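Local coordinates for GTPase activator-like protein (Chaetomium thermophilum, PDB 5HIU), which is the N-terminal helical part of a TSC2 protein, which as a whole probably acts as a GTPase activator in the tuberous sclerosis complex, at residues Y136-F140 and N198-A202; L427-I431 and F454-V458. All blocks are in the same frame, centred on the assembly; numbering follows the deposited sequence.

Contact 1: residues Y136-F140 and N198-A202; sequences YYEMF and NFKFA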
# COMPACT_ATOMS: atom_id res chain seq x y z
N TYR A 136 -21.94 1.11 -11.74
CA TYR A 136 -21.30 -0.15 -11.33
C TYR A 136 -19.99 -0.42 -12.06
O TYR A 136 -18.94 -0.62 -11.45
CB TYR A 136 -22.25 -1.31 -11.61
CG TYR A 136 -23.48 -1.34 -10.75
CD1 TYR A 136 -23.40 -1.69 -9.41
CD2 TYR A 136 -24.74 -1.03 -11.26
CE1 TYR A 136 -24.52 -1.74 -8.61
CE2 TYR A 136 -25.86 -1.08 -10.46
CZ TYR A 136 -25.74 -1.44 -9.14
OH TYR A 136 -26.83 -1.49 -8.33
N TYR A 137 -20.07 -0.41 -13.38
CA TYR A 137 -18.98 -0.86 -14.20
C TYR A 137 -18.05 0.24 -14.65
O TYR A 137 -17.00 -0.06 -15.22
CB TYR A 137 -19.53 -1.68 -15.38
CG TYR A 137 -19.89 -3.06 -14.88
CD1 TYR A 137 -18.89 -3.95 -14.53
CD2 TYR A 137 -21.22 -3.43 -14.66
CE1 TYR A 137 -19.19 -5.20 -14.01
CE2 TYR A 137 -21.52 -4.67 -14.15
CZ TYR A 137 -20.49 -5.56 -13.82
OH TYR A 137 -20.73 -6.82 -13.31
N GLU A 138 -18.40 1.49 -14.37
CA GLU A 138 -17.55 2.64 -14.72
C GLU A 138 -16.67 3.16 -13.58
O GLU A 138 -15.69 3.86 -13.82
CB GLU A 138 -18.41 3.81 -15.24
CG GLU A 138 -19.14 3.55 -16.55
CD GLU A 138 -20.61 3.24 -16.37
OE1 GLU A 138 -20.92 2.26 -15.67
OE2 GLU A 138 -21.46 3.98 -16.95
N MET A 139 -17.04 2.81 -12.36
CA MET A 139 -16.45 3.38 -11.17
C MET A 139 -14.97 3.14 -11.02
O MET A 139 -14.24 4.09 -10.79
CB MET A 139 -17.15 2.80 -9.95
CG MET A 139 -16.82 3.52 -8.65
SD MET A 139 -17.20 5.28 -8.73
CE MET A 139 -16.76 5.72 -7.06
N PHE A 140 -14.53 1.89 -11.11
CA PHE A 140 -13.12 1.53 -10.81
C PHE A 140 -12.10 2.04 -11.83
O PHE A 140 -11.03 2.53 -11.45
CB PHE A 140 -12.96 0.01 -10.62
CG PHE A 140 -13.34 -0.45 -9.25
CD1 PHE A 140 -12.45 -0.34 -8.20
CD2 PHE A 140 -14.60 -0.94 -9.00
CE1 PHE A 140 -12.81 -0.74 -6.92
CE2 PHE A 140 -14.96 -1.34 -7.72
CZ PHE A 140 -14.07 -1.23 -6.68
N ASN A 198 -17.82 -2.43 -2.65
CA ASN A 198 -18.25 -2.70 -4.03
C ASN A 198 -17.17 -3.33 -4.88
O ASN A 198 -17.08 -3.06 -6.08
CB ASN A 198 -18.69 -1.39 -4.70
CG ASN A 198 -20.06 -0.94 -4.27
OD1 ASN A 198 -21.00 -1.69 -4.40
ND2 ASN A 198 -20.17 0.26 -3.77
N PHE A 199 -16.34 -4.16 -4.27
CA PHE A 199 -15.29 -4.85 -5.00
C PHE A 199 -15.81 -5.85 -6.04
O PHE A 199 -15.14 -6.10 -7.04
CB PHE A 199 -14.31 -5.58 -4.06
CG PHE A 199 -13.23 -6.27 -4.81
CD1 PHE A 199 -12.14 -5.55 -5.29
CD2 PHE A 199 -13.33 -7.59 -5.12
CE1 PHE A 199 -11.15 -6.17 -6.02
CE2 PHE A 199 -12.35 -8.22 -5.85
CZ PHE A 199 -11.25 -7.51 -6.31
N LYS A 200 -16.98 -6.43 -5.83
CA LYS A 200 -17.54 -7.36 -6.82
C LYS A 200 -17.63 -6.77 -8.22
O LYS A 200 -17.51 -7.49 -9.19
CB LYS A 200 -18.92 -7.85 -6.39
CG LYS A 200 -20.00 -6.79 -6.41
CD LYS A 200 -21.31 -7.33 -5.86
CE LYS A 200 -22.01 -8.22 -6.86
NZ LYS A 200 -23.24 -8.77 -6.25
N PHE A 201 -17.84 -5.45 -8.33
CA PHE A 201 -17.92 -4.78 -9.63
C PHE A 201 -16.56 -4.38 -10.21
O PHE A 201 -16.47 -3.73 -11.27
CB PHE A 201 -18.80 -3.55 -9.53
CG PHE A 201 -20.13 -3.84 -8.94
CD1 PHE A 201 -21.07 -4.55 -9.65
CD2 PHE A 201 -20.43 -3.42 -7.64
CE1 PHE A 201 -22.29 -4.82 -9.10
CE2 PHE A 201 -21.67 -3.69 -7.09
CZ PHE A 201 -22.60 -4.40 -7.82
N ALA A 202 -15.51 -4.78 -9.50
CA ALA A 202 -14.17 -4.63 -9.99
C ALA A 202 -13.83 -5.86 -10.77
O ALA A 202 -13.79 -6.97 -10.23
CB ALA A 202 -13.20 -4.46 -8.84

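Contact 2: residues L427-I431 and F454-V458; sequences LKHLI and FLIRV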
# COMPACT_ATOMS: atom_id res chain seq x y z
N LEU A 427 26.68 -11.91 16.84
CA LEU A 427 27.49 -13.08 17.17
C LEU A 427 27.51 -13.34 18.66
O LEU A 427 27.26 -14.46 19.09
CB LEU A 427 28.92 -12.91 16.66
CG LEU A 427 29.15 -13.47 15.27
CD1 LEU A 427 30.39 -12.85 14.64
CD2 LEU A 427 29.29 -14.98 15.33
N LYS A 428 27.79 -12.32 19.45
CA LYS A 428 27.72 -12.45 20.91
C LYS A 428 26.34 -12.96 21.34
O LYS A 428 26.24 -13.68 22.34
CB LYS A 428 28.03 -11.13 21.61
N HIS A 429 25.29 -12.60 20.60
CA HIS A 429 23.94 -13.10 20.87
C HIS A 429 23.78 -14.58 20.54
O HIS A 429 23.19 -15.33 21.32
CB HIS A 429 22.89 -12.28 20.12
CG HIS A 429 22.45 -11.06 20.85
ND1 HIS A 429 23.34 -10.10 21.29
CD2 HIS A 429 21.22 -10.64 21.25
CE1 HIS A 429 22.68 -9.14 21.92
NE2 HIS A 429 21.39 -9.45 21.90
N LEU A 430 24.30 -14.98 19.38
CA LEU A 430 24.20 -16.36 18.90
C LEU A 430 25.12 -17.33 19.68
O LEU A 430 24.68 -18.37 20.19
CB LEU A 430 24.56 -16.40 17.41
CG LEU A 430 24.36 -17.72 16.68
CD1 LEU A 430 22.92 -18.22 16.80
CD2 LEU A 430 24.75 -17.54 15.22
N ILE A 431 26.39 -16.98 19.78
CA ILE A 431 27.29 -17.74 20.61
C ILE A 431 26.59 -18.01 21.93
O ILE A 431 26.46 -19.17 22.33
CB ILE A 431 28.64 -17.01 20.82
CG1 ILE A 431 29.43 -16.89 19.49
CG2 ILE A 431 29.48 -17.72 21.88
CD1 ILE A 431 29.19 -18.03 18.51
N PHE A 454 30.70 -25.34 15.36
CA PHE A 454 30.43 -23.93 15.10
C PHE A 454 31.13 -23.00 16.11
O PHE A 454 31.78 -22.04 15.70
CB PHE A 454 28.92 -23.64 15.05
CG PHE A 454 28.59 -22.18 15.20
CD1 PHE A 454 28.73 -21.31 14.14
CD2 PHE A 454 28.19 -21.67 16.43
CE1 PHE A 454 28.45 -19.96 14.28
CE2 PHE A 454 27.91 -20.33 16.58
CZ PHE A 454 28.04 -19.47 15.51
N LEU A 455 31.00 -23.28 17.40
CA LEU A 455 31.64 -22.44 18.43
C LEU A 455 33.17 -22.43 18.30
O LEU A 455 33.82 -21.42 18.60
CB LEU A 455 31.26 -22.90 19.83
CG LEU A 455 29.83 -22.61 20.30
CD1 LEU A 455 29.23 -23.84 20.95
CD2 LEU A 455 29.78 -21.42 21.26
N ILE A 456 33.76 -23.54 17.86
CA ILE A 456 35.19 -23.60 17.65
C ILE A 456 35.59 -22.67 16.50
O ILE A 456 36.62 -21.99 16.59
CB ILE A 456 35.69 -25.04 17.38
CG1 ILE A 456 35.57 -25.89 18.66
CG2 ILE A 456 37.13 -25.03 16.89
CD1 ILE A 456 35.64 -27.38 18.42
N ARG A 457 34.79 -22.62 15.44
CA ARG A 457 35.04 -21.69 14.32
C ARG A 457 35.04 -20.24 14.79
O ARG A 457 35.88 -19.43 14.38
CB ARG A 457 33.98 -21.82 13.22
CG ARG A 457 33.90 -23.16 12.51
CD ARG A 457 32.58 -23.29 11.75
NE ARG A 457 32.24 -24.68 11.44
CZ ARG A 457 31.04 -25.10 11.01
NH1 ARG A 457 30.03 -24.26 10.83
NH2 ARG A 457 30.86 -26.40 10.76
N VAL A 458 34.10 -19.91 15.67
CA VAL A 458 33.77 -18.53 15.99
C VAL A 458 34.60 -17.96 17.14
O VAL A 458 34.93 -16.78 17.12
CB VAL A 458 32.26 -18.38 16.27
CG1 VAL A 458 31.93 -17.03 16.87
CG2 VAL A 458 31.47 -18.61 14.98

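Contact 1: residues Y136-F140 and N198-A202
The ring of F201 lies between two side chains: on one face sits CD1 of Y136, offset toward the rim, and on the opposite face CG of K200, its chain neighbour, over the ring centre. At the ring's edge, in its plane, is CB of N198. F140 has a different surrounding, with the methyl of A202 over the middle of one face and the carbonyl oxygen of N198 at the edge. The setting is an all-helical, solenoid-like array, in which the short 3-10 turn 199-201 between helices 179-198 and 204-219 meets the residues leading into helix 139-163.

Y136 and F201 lie alongside each other with their tips on the same side. Their ring centroids are 4.5 Å apart with the planes at 47°, an oblique pairing that is neither a parallel stack nor a T. In Y136 CG stands opposite the carbonyl carbon and beside the backbone N (chi1 -68°), which carries the ring alongside that of F201. Y137 adds a looser contact, its OH lying at the F201 ring edge near the ring plane, 4.3 Å from CD1 of F201.

F140 is buried, also packed on V194 and I195 of helix 179-198 and on V206 of helix 204-219. ND2 of N198 donates to the carbonyl oxygen of G129, in the loop before helix 139-163. A CH-pi contact joins the residue after the turn to the helix: CB of A202 stands 3.8 Å from the F140 ring centroid, 12° off the ring normal.

Contact 2: residues L427-I431 and F454-V458
I431 carries the contact, its CD1 methyl touching both F454 and V458 where helix 423-441 packs against helix 448-459. The two helices form an antiparallel hairpin at the C-terminal end of the helical array, their short segments running at 149° with axes 11.6 Å apart. That separation is bridged by side chains alone.

The packing is closest around the I431 methyl, which lies 3.3 Å from CE2 of F454 and equally near CG1 of V458, which it meets tip to tip. CG1 of I431 is opposite its carbonyl carbon (chi1 -66°), and this carries CD1 toward the partner helix although the CB bond itself leaves the backbone at an angle to it.

The remaining contacts are looser. CD2 of L430 lies 3.8 Å from CZ of F454, whose ring also stacks on F386 and is covered by helix 383-391. CD2 of L427 reaches CG1 of V458 at 3.7 Å, while I431 and L455 pass antiparallel, their CG2 and CD2 methyls 3.8 Å apart; L455 packs further on V434 and I438 of helix 423-441. I456 is exposed to solvent, and R457 turns aside to a salt bridge with E383.

Every touching group across this pair is a hydrocarbon branch or a phenyl ring, so the hairpin is held here by apolar contacts, without directional polar bonds.

Overall arrangement
Contact 1 and contact 2 lie on opposite sides of the centre of an elongated, largely helical chain without strands, their centres 57 Å apart and their nearest atoms about 43 Å apart. Contact 1 is complete before contact 2 begins along the sequence, and they share no helix. Contact 1 joins the residues leading into helix 139-163, and its first turn, to the connection after helix 179-198, whereas contact 2 pairs helices 423-441 and 448-459 near the C-terminal end. All four segments belong to the DUF3384 region. Both contacts join parts close in sequence, 58 and 23 residues apart at their closest ends, as expected of a helical solenoid, and they do not touch each other.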